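DNA helicase RecQ (Deinococcus radiodurans, PDB 4Q48) probably couples ATP hydrolysis to the unwinding of duplex DNA in the 3'-5' direction, this chain being the catalytic core of a longer RecQ helicase. Local coordinates at residues Gly40-Thr48 against Arg196-Phe207; Met338-Arg349 against Leu369-Glu377. All coordinates share one frame; numbering follows the deposited sequence.

Interaction 1 of 2, residues Gly40-Thr48 against Arg196-Phe207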
loop_
_atom_site.group_PDB
_atom_site.type_symbol
_atom_site.label_atom_id
_atom_site.label_comp_id
_atom_site.label_asym_id
_atom_site.label_seq_id
_atom_site.Cartn_x
_atom_site.Cartn_y
_atom_site.Cartn_z
ATOM N N GLY A 40 -5.790 20.911 -13.179
ATOM C CA GLY A 40 -6.122 19.531 -13.492
ATOM C C GLY A 40 -6.555 18.711 -12.286
ATOM O O GLY A 40 -6.599 19.213 -11.160
ATOM N N ASN A 41 -6.902 17.450 -12.536
ATOM C CA ASN A 41 -7.169 16.483 -11.475
ATOM C C ASN A 41 -6.023 15.501 -11.446
ATOM O O ASN A 41 -5.265 15.413 -12.410
ATOM C CB ASN A 41 -8.481 15.734 -11.698
ATOM C CG ASN A 41 -9.698 16.619 -11.533
ATOM O OD1 ASN A 41 -9.605 17.739 -11.017
ATOM N ND2 ASN A 41 -10.856 16.109 -11.951
ATOM N N ALA A 42 -5.892 14.759 -10.353
ATOM C CA ALA A 42 -4.754 13.853 -10.215
ATOM C C ALA A 42 -5.000 12.736 -9.205
ATOM O O ALA A 42 -5.752 12.895 -8.240
ATOM C CB ALA A 42 -3.514 14.632 -9.842
ATOM N N LEU A 43 -4.379 11.593 -9.469
ATOM C CA LEU A 43 -4.312 10.492 -8.521
ATOM C C LEU A 43 -2.860 10.270 -8.173
ATOM O O LEU A 43 -2.051 9.946 -9.041
ATOM C CB LEU A 43 -4.917 9.224 -9.084
ATOM C CG LEU A 43 -4.883 8.063 -8.102
ATOM C CD1 LEU A 43 -5.434 8.505 -6.761
ATOM C CD2 LEU A 43 -5.669 6.875 -8.626
ATOM N N VAL A 44 -2.528 10.500 -6.910
ATOM C CA VAL A 44 -1.146 10.438 -6.461
ATOM C C VAL A 44 -0.926 9.320 -5.433
ATOM O O VAL A 44 -1.601 9.253 -4.403
ATOM C CB VAL A 44 -0.693 11.795 -5.886
ATOM C CG1 VAL A 44 0.695 11.687 -5.277
ATOM C CG2 VAL A 44 -0.707 12.849 -6.978
ATOM N N LEU A 45 -0.000 8.417 -5.739
ATOM C CA LEU A 45 0.267 7.286 -4.869
ATOM C C LEU A 45 1.729 7.367 -4.461
ATOM O O LEU A 45 2.636 7.322 -5.303
ATOM C CB LEU A 45 -0.073 5.983 -5.587
ATOM C CG LEU A 45 -1.452 6.062 -6.276
ATOM C CD1 LEU A 45 -1.276 6.101 -7.782
ATOM C CD2 LEU A 45 -2.415 4.957 -5.898
ATOM N N MET A 46 1.946 7.636 -3.175
ATOM C CA MET A 46 3.303 7.816 -2.660
ATOM C C MET A 46 3.490 7.219 -1.279
ATOM O O MET A 46 2.544 7.115 -0.509
ATOM C CB MET A 46 3.655 9.305 -2.614
ATOM C CG MET A 46 3.978 9.892 -3.972
ATOM S SD MET A 46 4.911 11.440 -3.923
ATOM C CE MET A 46 5.823 11.270 -2.399
ATOM N N PRO A 47 4.723 6.840 -0.946
ATOM C CA PRO A 47 4.990 6.552 0.466
ATOM C C PRO A 47 4.687 7.808 1.316
ATOM O O PRO A 47 4.719 8.946 0.796
ATOM C CB PRO A 47 6.480 6.197 0.499
ATOM C CG PRO A 47 7.045 6.569 -0.846
ATOM C CD PRO A 47 5.914 6.746 -1.810
ATOM N N THR A 48 4.439 7.626 2.609
ATOM C CA THR A 48 4.186 8.775 3.475
ATOM C C THR A 48 5.433 9.654 3.617
ATOM O O THR A 48 6.562 9.150 3.652
ATOM C CB THR A 48 3.701 8.321 4.837
ATOM O OG1 THR A 48 2.677 7.331 4.649
ATOM C CG2 THR A 48 3.129 9.491 5.598
ATOM N N ARG A 196 -14.363 10.659 -9.211
ATOM C CA ARG A 196 -14.236 10.790 -10.676
ATOM C C ARG A 196 -12.847 11.138 -11.175
ATOM O O ARG A 196 -12.614 12.211 -11.734
ATOM C CB ARG A 196 -15.231 11.811 -11.228
ATOM C CG ARG A 196 -16.628 11.640 -10.703
ATOM C CD ARG A 196 -17.520 12.790 -11.132
ATOM N NE ARG A 196 -18.548 13.007 -10.116
ATOM C CZ ARG A 196 -19.679 13.689 -10.284
ATOM N NH1 ARG A 196 -20.527 13.783 -9.264
ATOM N NH2 ARG A 196 -19.942 14.310 -11.435
ATOM N N LEU A 197 -11.927 10.203 -10.984
ATOM C CA LEU A 197 -10.555 10.382 -11.429
ATOM C C LEU A 197 -10.219 9.256 -12.387
ATOM O O LEU A 197 -9.044 8.941 -12.618
ATOM C CB LEU A 197 -9.590 10.438 -10.236
ATOM C CG LEU A 197 -9.976 11.536 -9.236
ATOM C CD1 LEU A 197 -9.077 11.582 -8.011
ATOM C CD2 LEU A 197 -9.984 12.878 -9.926
ATOM N N GLU A 198 -11.265 8.655 -12.957
ATOM C CA GLU A 198 -11.063 7.601 -13.944
ATOM C C GLU A 198 -10.365 8.225 -15.123
ATOM O O GLU A 198 -9.471 7.628 -15.710
ATOM C CB GLU A 198 -12.381 6.955 -14.384
ATOM C CG GLU A 198 -13.503 7.944 -14.659
ATOM C CD GLU A 198 -14.460 8.085 -13.485
ATOM O OE1 GLU A 198 -14.267 7.359 -12.493
ATOM O OE2 GLU A 198 -15.384 8.926 -13.539
ATOM N N ASP A 199 -10.737 9.464 -15.415
ATOM C CA ASP A 199 -10.184 10.176 -16.553
ATOM C C ASP A 199 -8.957 11.020 -16.174
ATOM O O ASP A 199 -8.365 11.710 -17.013
ATOM C CB ASP A 199 -11.288 11.035 -17.178
ATOM C CG ASP A 199 -12.558 10.218 -17.505
ATOM O OD1 ASP A 199 -12.428 9.056 -17.963
ATOM O OD2 ASP A 199 -13.689 10.730 -17.305
ATOM N N ALA A 200 -8.558 10.937 -14.909
ATOM C CA ALA A 200 -7.440 11.737 -14.417
ATOM C C ALA A 200 -6.089 11.023 -14.544
ATOM O O ALA A 200 -6.013 9.794 -14.507
ATOM C CB ALA A 200 -7.695 12.139 -12.970
ATOM N N PRO A 201 -5.006 11.795 -14.680
ATOM C CA PRO A 201 -3.718 11.094 -14.654
ATOM C C PRO A 201 -3.494 10.452 -13.280
ATOM O O PRO A 201 -3.986 10.969 -12.267
ATOM C CB PRO A 201 -2.681 12.210 -14.899
ATOM C CG PRO A 201 -3.449 13.392 -15.309
ATOM C CD PRO A 201 -4.860 13.249 -14.817
ATOM N N GLN A 202 -2.824 9.305 -13.255
ATOM C CA GLN A 202 -2.514 8.637 -11.995
ATOM C C GLN A 202 -1.005 8.602 -11.913
ATOM O O GLN A 202 -0.327 8.207 -12.869
ATOM C CB GLN A 202 -3.137 7.244 -11.893
ATOM C CG GLN A 202 -2.235 6.086 -12.281
ATOM C CD GLN A 202 -2.510 4.844 -11.444
ATOM O OE1 GLN A 202 -3.577 4.710 -10.822
ATOM N NE2 GLN A 202 -1.545 3.933 -11.414
ATOM N N PHE A 203 -0.488 9.099 -10.793
ATOM C CA PHE A 203 0.952 9.241 -10.574
ATOM C C PHE A 203 1.502 8.303 -9.505
ATOM O O PHE A 203 0.988 8.233 -8.379
ATOM C CB PHE A 203 1.291 10.680 -10.205
ATOM C CG PHE A 203 0.919 11.679 -11.258
ATOM C CD1 PHE A 203 -0.359 12.216 -11.299
ATOM C CD2 PHE A 203 1.846 12.090 -12.202
ATOM C CE1 PHE A 203 -0.704 13.144 -12.254
ATOM C CE2 PHE A 203 1.508 13.026 -13.160
ATOM C CZ PHE A 203 0.233 13.552 -13.181
ATOM N N VAL A 204 2.539 7.560 -9.860
ATOM C CA VAL A 204 3.115 6.634 -8.907
ATOM C C VAL A 204 4.561 7.038 -8.672
ATOM O O VAL A 204 5.406 6.878 -9.553
ATOM C CB VAL A 204 3.019 5.177 -9.424
ATOM C CG1 VAL A 204 3.621 4.223 -8.429
ATOM C CG2 VAL A 204 1.557 4.784 -9.679
ATOM N N SER A 205 4.851 7.596 -7.500
ATOM C CA SER A 205 6.239 7.893 -7.164
ATOM C C SER A 205 6.823 6.611 -6.592
ATOM O O SER A 205 6.077 5.773 -6.072
ATOM C CB SER A 205 6.347 9.060 -6.182
ATOM O OG SER A 205 7.558 9.018 -5.433
ATOM N N SER A 206 8.144 6.460 -6.618
ATOM C CA SER A 206 8.682 5.171 -6.227
ATOM C C SER A 206 8.496 4.861 -4.748
ATOM O O SER A 206 8.685 5.717 -3.881
ATOM C CB SER A 206 10.152 5.089 -6.576
ATOM O OG SER A 206 10.609 3.778 -6.390
ATOM N N PHE A 207 8.091 3.618 -4.495
ATOM C CA PHE A 207 8.004 3.039 -3.156
ATOM C C PHE A 207 9.317 2.329 -2.803
ATOM O O PHE A 207 9.559 1.941 -1.661
ATOM C CB PHE A 207 6.842 2.068 -3.079
ATOM C CG PHE A 207 5.507 2.735 -3.047
ATOM C CD1 PHE A 207 4.928 3.220 -4.226
ATOM C CD2 PHE A 207 4.810 2.882 -1.843
ATOM C CE1 PHE A 207 3.679 3.836 -4.205
ATOM C CE2 PHE A 207 3.556 3.507 -1.823
ATOM C CZ PHE A 207 2.993 3.979 -3.008
#
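Leu43 to Leu45 pair with Gln202 to Val204 as parallel beta strands at one edge of the first RecA-like domain. Strand 202-204 is the outermost strand here. Strand 42-45 is held on its other side by strand 176-180 and leads into the nucleotide-binding loop.

Four backbone bonds join the strands. Leu43 N donates to Pro201 O at 2.9 Å, in the carbonyl plane. Leu43 O accepts from Phe203 N, Leu45 N donates to Phe203 O at 2.8 Å, and Leu45 O accepts from Ser205 N at 3.1 Å. Leu43 and Leu45 thus use both their N-H and C=O groups toward this neighbour. Val44 turns its own toward Ala178 and Thr180.

Side chains alternate between the two faces. Leu43 CD2 lies alongside the Gln202 chain, 3.7 Å from Gln202 OE1, on the face that also holds Leu45 and Val204. Leu45 CG lies beside its backbone N (chi1 -47°), and CD1 reaches Val204 CG2 at 3.7 Å. Val44 and Phe203 occupy the other face, against Ile32 of helix 29-37. The Phe203 ring extends back along the sheet, bringing CE1 within 4.0 Å of Ala42 CB.

The ends are closed by different groups. At one, Leu197 CD2 meets Asn41 CB at 3.7 Å. The amide oxygen of Asn41 is bound by Arg176 N. At the other, Pro47 CD sits over the centre of the Phe207 ring in a CH-pi contact, 4.0 Å from the centroid. Met46 CG, set beside the backbone N (chi1 -76°), lies with SD alongside Ser205 CB.

Strand 42-45 bonds to a strand on each of its edges. The four bonds here fix the register, and mostly apolar side chains cover the edge in part.

Interaction 2 of 2, residues Met338-Arg349 against Leu369-Glu377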
loop_
_atom_site.group_PDB
_atom_site.type_symbol
_atom_site.label_atom_id
_atom_site.label_comp_id
_atom_site.label_asym_id
_atom_site.label_seq_id
_atom_site.Cartn_x
_atom_site.Cartn_y
_atom_site.Cartn_z
ATOM N N MET A 338 12.680 -12.026 7.385
ATOM C CA MET A 338 11.443 -12.625 7.906
ATOM C C MET A 338 11.389 -14.145 7.710
ATOM O O MET A 338 11.709 -14.700 6.642
ATOM C CB MET A 338 10.201 -11.987 7.276
ATOM C CG MET A 338 8.886 -12.741 7.565
ATOM S SD MET A 338 7.358 -11.935 6.997
ATOM C CE MET A 338 7.453 -12.142 5.232
ATOM N N VAL A 339 10.955 -14.811 8.769
ATOM C CA VAL A 339 10.696 -16.229 8.703
ATOM C C VAL A 339 9.251 -16.469 9.086
ATOM O O VAL A 339 8.681 -15.797 9.940
ATOM C CB VAL A 339 11.628 -17.057 9.627
ATOM C CG1 VAL A 339 13.034 -17.208 9.020
ATOM C CG2 VAL A 339 11.634 -16.488 11.056
ATOM N N TYR A 340 8.657 -17.434 8.414
ATOM C CA TYR A 340 7.302 -17.806 8.694
ATOM C C TYR A 340 7.246 -19.289 8.377
ATOM O O TYR A 340 8.071 -19.807 7.605
ATOM C CB TYR A 340 6.317 -16.981 7.848
ATOM C CG TYR A 340 6.160 -17.487 6.431
ATOM C CD1 TYR A 340 7.163 -17.317 5.493
ATOM C CD2 TYR A 340 4.992 -18.133 6.037
ATOM C CE1 TYR A 340 7.003 -17.795 4.209
ATOM C CE2 TYR A 340 4.829 -18.603 4.766
ATOM C CZ TYR A 340 5.830 -18.444 3.870
ATOM O OH TYR A 340 5.648 -18.931 2.615
ATOM N N GLY A 341 6.295 -19.982 8.979
ATOM C CA GLY A 341 6.138 -21.389 8.701
ATOM C C GLY A 341 4.714 -21.830 8.441
ATOM O O GLY A 341 3.764 -21.027 8.442
ATOM N N LEU A 342 4.623 -23.102 8.069
ATOM C CA LEU A 342 3.762 -24.054 8.762
ATOM C C LEU A 342 2.477 -23.535 9.392
ATOM O O LEU A 342 1.444 -23.306 8.755
ATOM C CB LEU A 342 4.571 -24.656 9.941
ATOM C CG LEU A 342 5.630 -25.753 9.943
ATOM C CD1 LEU A 342 6.917 -25.322 9.216
ATOM C CD2 LEU A 342 5.904 -26.095 11.397
ATOM N N SER A 343 2.638 -23.364 10.703
ATOM C CA SER A 343 1.621 -23.029 11.664
ATOM C C SER A 343 1.196 -21.580 11.615
ATOM O O SER A 343 0.099 -21.243 12.080
ATOM C CB SER A 343 2.140 -23.354 13.068
ATOM O OG SER A 343 3.193 -22.473 13.433
ATOM N N ASP A 344 2.059 -20.720 11.086
ATOM C CA ASP A 344 1.695 -19.315 11.010
ATOM C C ASP A 344 0.523 -19.123 10.069
ATOM O O ASP A 344 -0.431 -18.425 10.425
ATOM C CB ASP A 344 2.863 -18.441 10.541
ATOM C CG ASP A 344 4.102 -18.583 11.399
ATOM O OD1 ASP A 344 4.015 -19.067 12.552
ATOM O OD2 ASP A 344 5.179 -18.225 10.890
ATOM N N VAL A 345 0.556 -19.777 8.906
ATOM C CA VAL A 345 -0.514 -19.607 7.927
ATOM C C VAL A 345 -1.788 -20.249 8.422
ATOM O O VAL A 345 -2.877 -19.678 8.289
ATOM C CB VAL A 345 -0.165 -20.191 6.558
ATOM C CG1 VAL A 345 -1.350 -19.980 5.580
ATOM C CG2 VAL A 345 1.122 -19.563 6.021
ATOM N N VAL A 346 -1.639 -21.430 9.017
ATOM C CA VAL A 346 -2.769 -22.155 9.600
ATOM C C VAL A 346 -3.440 -21.346 10.708
ATOM O O VAL A 346 -4.656 -21.192 10.716
ATOM C CB VAL A 346 -2.325 -23.528 10.160
ATOM C CG1 VAL A 346 -3.460 -24.183 10.914
ATOM C CG2 VAL A 346 -1.851 -24.426 9.038
ATOM N N ASN A 347 -2.642 -20.803 11.618
ATOM C CA ASN A 347 -3.184 -20.044 12.736
ATOM C C ASN A 347 -3.969 -18.853 12.211
ATOM O O ASN A 347 -5.060 -18.552 12.706
ATOM C CB ASN A 347 -2.060 -19.588 13.686
ATOM C CG ASN A 347 -2.568 -19.200 15.089
ATOM O OD1 ASN A 347 -3.687 -18.708 15.254
ATOM N ND2 ASN A 347 -1.725 -19.408 16.100
ATOM N N VAL A 348 -3.434 -18.215 11.171
ATOM C CA VAL A 348 -4.085 -17.059 10.576
ATOM C C VAL A 348 -5.405 -17.400 9.914
ATOM O O VAL A 348 -6.403 -16.723 10.142
ATOM C CB VAL A 348 -3.186 -16.400 9.523
ATOM C CG1 VAL A 348 -3.993 -15.456 8.621
ATOM C CG2 VAL A 348 -2.038 -15.689 10.201
ATOM N N ARG A 349 -5.421 -18.465 9.118
ATOM C CA ARG A 349 -6.633 -18.823 8.384
ATOM C C ARG A 349 -7.718 -19.276 9.357
ATOM O O ARG A 349 -8.915 -19.149 9.057
ATOM C CB ARG A 349 -6.343 -19.850 7.281
ATOM C CG ARG A 349 -5.876 -19.145 6.004
ATOM C CD ARG A 349 -6.214 -19.868 4.710
ATOM N NE ARG A 349 -5.177 -20.832 4.340
ATOM C CZ ARG A 349 -4.228 -20.605 3.436
ATOM N NH1 ARG A 349 -4.179 -19.446 2.794
ATOM N NH2 ARG A 349 -3.331 -21.546 3.175
ATOM N N LEU A 369 -4.168 -11.644 2.773
ATOM C CA LEU A 369 -3.335 -12.800 3.060
ATOM C C LEU A 369 -2.817 -13.451 1.781
ATOM O O LEU A 369 -1.679 -13.905 1.735
ATOM C CB LEU A 369 -4.111 -13.824 3.886
ATOM C CG LEU A 369 -3.361 -15.144 4.060
ATOM C CD1 LEU A 369 -2.121 -14.896 4.906
ATOM C CD2 LEU A 369 -4.227 -16.232 4.627
ATOM N N ASP A 370 -3.663 -13.530 0.756
ATOM C CA ASP A 370 -3.259 -14.141 -0.510
ATOM C C ASP A 370 -2.152 -13.317 -1.151
ATOM O O ASP A 370 -1.196 -13.857 -1.718
ATOM C CB ASP A 370 -4.440 -14.264 -1.472
ATOM C CG ASP A 370 -4.029 -14.840 -2.830
ATOM O OD1 ASP A 370 -3.823 -16.090 -2.972
ATOM O OD2 ASP A 370 -3.882 -14.007 -3.764
ATOM N N ALA A 371 -2.297 -12.004 -1.058
ATOM C CA ALA A 371 -1.301 -11.121 -1.570
ATOM C C ALA A 371 0.007 -11.411 -0.844
ATOM O O ALA A 371 1.040 -11.663 -1.485
ATOM C CB ALA A 371 -1.713 -9.707 -1.380
ATOM N N LEU A 372 -0.052 -11.436 0.489
ATOM C CA LEU A 372 1.149 -11.571 1.289
ATOM C C LEU A 372 1.880 -12.894 1.018
ATOM O O LEU A 372 3.083 -12.911 0.735
ATOM C CB LEU A 372 0.787 -11.442 2.768
ATOM C CG LEU A 372 1.938 -11.445 3.774
ATOM C CD1 LEU A 372 3.034 -10.477 3.345
ATOM C CD2 LEU A 372 1.389 -11.019 5.112
ATOM N N LEU A 373 1.121 -13.990 1.044
ATOM C CA LEU A 373 1.631 -15.316 0.715
ATOM C C LEU A 373 2.223 -15.384 -0.696
ATOM O O LEU A 373 3.251 -16.028 -0.924
ATOM C CB LEU A 373 0.522 -16.356 0.876
ATOM C CG LEU A 373 0.137 -16.671 2.324
ATOM C CD1 LEU A 373 -0.893 -17.767 2.381
ATOM C CD2 LEU A 373 1.351 -17.112 3.095
ATOM N N THR A 374 1.589 -14.718 -1.649
ATOM C CA THR A 374 2.132 -14.688 -2.999
ATOM C C THR A 374 3.501 -14.013 -3.006
ATOM O O THR A 374 4.407 -14.462 -3.704
ATOM C CB THR A 374 1.162 -14.016 -3.938
ATOM O OG1 THR A 374 0.007 -14.852 -4.026
ATOM C CG2 THR A 374 1.740 -13.852 -5.304
ATOM N N TYR A 375 3.662 -12.947 -2.217
ATOM C CA TYR A 375 4.963 -12.292 -2.074
ATOM C C TYR A 375 5.950 -13.223 -1.375
ATOM O O TYR A 375 7.099 -13.341 -1.801
ATOM C CB TYR A 375 4.840 -10.961 -1.326
ATOM C CG TYR A 375 6.148 -10.401 -0.817
ATOM C CD1 TYR A 375 7.098 -9.886 -1.688
ATOM C CD2 TYR A 375 6.432 -10.381 0.541
ATOM C CE1 TYR A 375 8.295 -9.378 -1.229
ATOM C CE2 TYR A 375 7.624 -9.878 1.013
ATOM C CZ TYR A 375 8.549 -9.365 0.121
ATOM O OH TYR A 375 9.731 -8.839 0.594
ATOM N N CYS A 376 5.519 -13.889 -0.308
ATOM C CA CYS A 376 6.420 -14.803 0.397
ATOM C C CYS A 376 6.957 -15.901 -0.524
ATOM O O CYS A 376 8.072 -16.376 -0.353
ATOM C CB CYS A 376 5.731 -15.423 1.625
ATOM S SG CYS A 376 5.392 -14.211 2.966
ATOM N N GLU A 377 6.152 -16.316 -1.485
ATOM C CA GLU A 377 6.486 -17.469 -2.324
ATOM C C GLU A 377 7.161 -17.145 -3.648
ATOM O O GLU A 377 7.249 -18.018 -4.525
ATOM C CB GLU A 377 5.210 -18.282 -2.578
ATOM C CG GLU A 377 4.928 -19.281 -1.485
ATOM C CD GLU A 377 3.460 -19.583 -1.349
ATOM O OE1 GLU A 377 2.715 -19.313 -2.317
ATOM O OE2 GLU A 377 3.049 -20.063 -0.264
#
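Tyr340 and Cys376 make a sulfur-aromatic contact where strand 338-340 meets the end of helix 359-376. SG stands over one ring face, offset toward the rim, 4.4 Å from the centroid of the Tyr340 ring. Cys376 CB also lies 3.6 Å from Tyr340 OH. The ring gets there because its CG sits between the backbone N and the carbonyl carbon (chi1 80°). From the same strand, Met338 bends at its thioether and brings CE to 3.7 Å from Cys376 SG.

Apolar contacts join the helices, whose short segments run antiparallel at 170°. Their axes are 12.5 Å apart, so the helices meet through their side chains. Val345 and Leu373 touch tip to tip, CG2 to CD2 at 3.8 Å. Val348 CG1 and Leu369 CD2 do likewise at 4.1 Å. Leu373 CD2 also reaches Tyr340 CE2, tying the strand contact to the helix contact. With an alanine in place of Tyr340, Cys376 SG is likely to lose its ring face, and a gap to open beside Leu373.

Arg349 lies against both leucines. Its chain crosses Leu369 at about a right angle, with CG 3.6 Å from Leu369 CD2. Its NH1 touches Leu369 CD2 and Leu373 CD1.

A polar bond within 338-349 shapes the turn between strand and helix. Gly341 N donates to Asp344 OD2 at 2.8 Å, from above the carboxylate plane, and Lys219 forms a salt bridge with the same oxygen.

The arrangement is the antiparallel helical platform of the RecQ zinc-binding domain, packed on the strand that comes last in sequence in the second RecA-like domain.

Interaction 1 and interaction 2 belong to different domains and lie on opposite sides of the chain's centre. Their centres are 30 Å apart and their nearest atoms about 11 Å, so they do not touch. Interaction 1 closes the edge of the first RecA-like sheet beside the nucleotide site: the side chain of Met46 is about 4 Å from those of Gln29 and Lys52, which bind ADP in a structure of this protein, though none is bound here. Interaction 2 joins the second RecA-like domain to the zinc-binding domain. Interaction 1 also reaches the zinc-binding part: Phe207 packs on Phe390, and Ser206 OG and Phe207 N bond to Glu392. The side chain of Ser206 is about 14 Å from the zinc ion.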